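Local coordinates for putative acetyl xylan esterase (PDB 2W9X), which removes acetyl groups from plant cell wall polysaccharides, deacetylating xylan and, with a large preference, glucomannan, at residues L68-D73 and V109-L114. Sequence-based numbering, arbitrary orientation.
Sequences LKFDDD and VRLEKL
Glu-112 OE2 is gripped by Arg-110 NE, in a salt bridge modelled at a rather short 2.5 Å, and by Lys-186, on the face of strand 108-113 turned away from the packing of Leu-111 against Leu-68 and Phe-70. Strands 67-72 and 108-113 lie in the two facing antiparallel sheets of the N-terminal β-sandwich, consistent with the jelly-roll fold of galactose-binding-like domains. The bonding N-H lies close to straight (160°), and OE2 takes it with its anti lone pair, almost in the guanidinium plane. Glu-58 and Tyr-192 engage the guanidinium's other nitrogens, and Arg-78 takes Glu-112 OE1; on this face, turned to the esterase domain that supplies Lys-186 and Tyr-192, the charges form a network that should fix the rotation of both groups.

Between the sheets the contact is wholly apolar. Segments 68-73 and 109-114 run in roughly the same direction without sharing a hydrogen bond, and the CA atoms of Leu-68 and Leu-111 are 9.3 Å apart, a gap bridged by side chains. Leu-111, with CG anti to its backbone N (chi1 166°), sends both methyls across. Leu-68 slides past it from the opposite direction, bringing CD2 to 3.9 Å from Leu-111 CD1. Phe-124 and Phe-77 also pack on Leu-111. The Phe-70 ring presents its edge: Leu-111 CD1 sits near the ring plane, 3.9 Å from Phe-70 CZ, while Leu-111 CD2 lies 4.1 Å from Phe-70 CE1.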
loop_
_atom_site.group_PDB
_atom_site.type_symbol
_atom_site.label_atom_id
_atom_site.label_comp_id
_atom_site.label_asym_id
_atom_site.label_seq_id
_atom_site.Cartn_x
_atom_site.Cartn_y
_atom_site.Cartn_z
ATOM N N LEU B 68 24.249 30.640 -20.922
ATOM C CA LEU B 68 24.485 29.345 -20.328
ATOM C C LEU B 68 25.835 28.845 -20.822
ATOM O O LEU B 68 26.069 28.779 -22.029
ATOM C CB LEU B 68 23.377 28.370 -20.736
ATOM C CG LEU B 68 22.041 28.326 -19.993
ATOM C CD1 LEU B 68 21.207 29.591 -20.160
ATOM C CD2 LEU B 68 21.255 27.132 -20.507
ATOM N N LYS B 69 26.729 28.523 -19.888
ATOM C CA LYS B 69 28.012 27.928 -20.230
ATOM C C LYS B 69 27.896 26.419 -20.141
ATOM O O LYS B 69 27.592 25.871 -19.076
ATOM C CB LYS B 69 29.116 28.412 -19.288
ATOM C CG LYS B 69 29.515 29.865 -19.432
ATOM C CD LYS B 69 30.764 30.143 -18.610
ATOM C CE LYS B 69 32.063 29.900 -19.396
ATOM N NZ LYS B 69 32.464 31.076 -20.225
ATOM N N PHE B 70 28.155 25.754 -21.261
ATOM C CA PHE B 70 28.062 24.297 -21.353
ATOM C C PHE B 70 29.433 23.655 -21.520
ATOM O O PHE B 70 30.334 24.252 -22.101
ATOM C CB PHE B 70 27.244 23.901 -22.583
ATOM C CG PHE B 70 25.758 24.008 -22.411
ATOM C CD1 PHE B 70 25.054 23.059 -21.664
ATOM C CD2 PHE B 70 25.047 25.015 -23.063
ATOM C CE1 PHE B 70 23.672 23.145 -21.538
ATOM C CE2 PHE B 70 23.662 25.108 -22.945
ATOM C CZ PHE B 70 22.973 24.176 -22.185
ATOM N N ASP B 71 29.575 22.434 -21.013
ATOM C CA ASP B 71 30.599 21.497 -21.478
ATOM C C ASP B 71 29.937 20.127 -21.559
ATOM O O ASP B 71 30.138 19.260 -20.693
ATOM C CB ASP B 71 31.834 21.474 -20.569
ATOM C CG ASP B 71 33.021 20.729 -21.201
ATOM O OD1 ASP B 71 33.034 20.527 -22.433
ATOM O OD2 ASP B 71 33.951 20.341 -20.468
ATOM N N ASP B 72 29.110 19.956 -22.590
ATOM C CA ASP B 72 28.279 18.770 -22.721
ATOM C C ASP B 72 27.932 18.471 -24.190
ATOM O O ASP B 72 27.057 19.122 -24.782
ATOM C CB ASP B 72 27.003 18.952 -21.885
ATOM C CG ASP B 72 26.214 17.660 -21.707
ATOM O OD1 ASP B 72 26.320 16.744 -22.550
ATOM O OD2 ASP B 72 25.481 17.567 -20.700
ATOM N N ASP B 73 28.629 17.493 -24.770
ATOM C CA ASP B 73 28.294 16.993 -26.106
ATOM C C ASP B 73 27.598 15.625 -26.037
ATOM O O ASP B 73 27.589 14.872 -27.011
ATOM C CB ASP B 73 29.550 16.924 -26.997
ATOM C CG ASP B 73 30.525 15.824 -26.570
ATOM O OD1 ASP B 73 30.390 15.283 -25.449
ATOM O OD2 ASP B 73 31.440 15.504 -27.364
ATOM N N VAL B 109 14.233 30.836 -15.083
ATOM C CA VAL B 109 14.814 29.983 -16.131
ATOM C C VAL B 109 15.150 28.578 -15.610
ATOM O O VAL B 109 15.859 28.435 -14.616
ATOM C CB VAL B 109 16.074 30.623 -16.764
ATOM C CG1 VAL B 109 16.684 29.703 -17.811
ATOM C CG2 VAL B 109 15.749 31.988 -17.379
ATOM N N ARG B 110 14.648 27.558 -16.308
ATOM C CA ARG B 110 14.852 26.150 -15.950
ATOM C C ARG B 110 15.469 25.386 -17.126
ATOM O O ARG B 110 14.894 25.348 -18.216
ATOM C CB ARG B 110 13.506 25.522 -15.560
ATOM C CG ARG B 110 13.564 24.074 -15.069
ATOM C CD ARG B 110 12.187 23.608 -14.632
ATOM N NE ARG B 110 12.178 22.204 -14.226
ATOM C CZ ARG B 110 12.072 21.773 -12.972
ATOM N NH1 ARG B 110 11.960 22.626 -11.962
ATOM N NH2 ARG B 110 12.060 20.470 -12.728
ATOM N N LEU B 111 16.646 24.803 -16.905
ATOM C CA LEU B 111 17.311 23.970 -17.907
ATOM C C LEU B 111 17.150 22.507 -17.497
ATOM O O LEU B 111 17.413 22.163 -16.333
ATOM C CB LEU B 111 18.799 24.338 -17.996
ATOM C CG LEU B 111 19.769 23.402 -18.733
ATOM C CD1 LEU B 111 19.669 23.560 -20.248
ATOM C CD2 LEU B 111 21.214 23.614 -18.256
ATOM N N GLU B 112 16.715 21.652 -18.432
ATOM C CA GLU B 112 16.501 20.225 -18.126
ATOM C C GLU B 112 17.228 19.279 -19.080
ATOM O O GLU B 112 17.140 19.420 -20.295
ATOM C CB GLU B 112 14.998 19.875 -18.141
ATOM C CG GLU B 112 14.146 20.650 -17.127
ATOM C CD GLU B 112 12.657 20.391 -17.237
ATOM O OE1 GLU B 112 12.167 19.879 -18.275
ATOM O OE2 GLU B 112 11.957 20.712 -16.259
ATOM N N LYS B 113 17.924 18.297 -18.513
ATOM C CA LYS B 113 18.465 17.166 -19.272
ATOM C C LYS B 113 17.313 16.226 -19.688
ATOM O O LYS B 113 16.423 15.919 -18.889
ATOM C CB LYS B 113 19.507 16.434 -18.421
ATOM C CG LYS B 113 20.072 15.137 -18.975
ATOM C CD LYS B 113 20.571 14.301 -17.797
ATOM C CE LYS B 113 21.864 13.566 -18.080
ATOM N NZ LYS B 113 21.668 12.321 -18.844
ATOM N N LEU B 114 17.336 15.796 -20.949
ATOM C CA LEU B 114 16.275 14.957 -21.521
ATOM C C LEU B 114 16.741 13.525 -21.704
ATOM O O LEU B 114 15.985 12.588 -21.511
ATOM C CB LEU B 114 15.877 15.517 -22.898
ATOM C CG LEU B 114 14.826 16.611 -23.033
ATOM C CD1 LEU B 114 14.737 17.532 -21.860
ATOM C CD2 LEU B 114 14.951 17.365 -24.349
#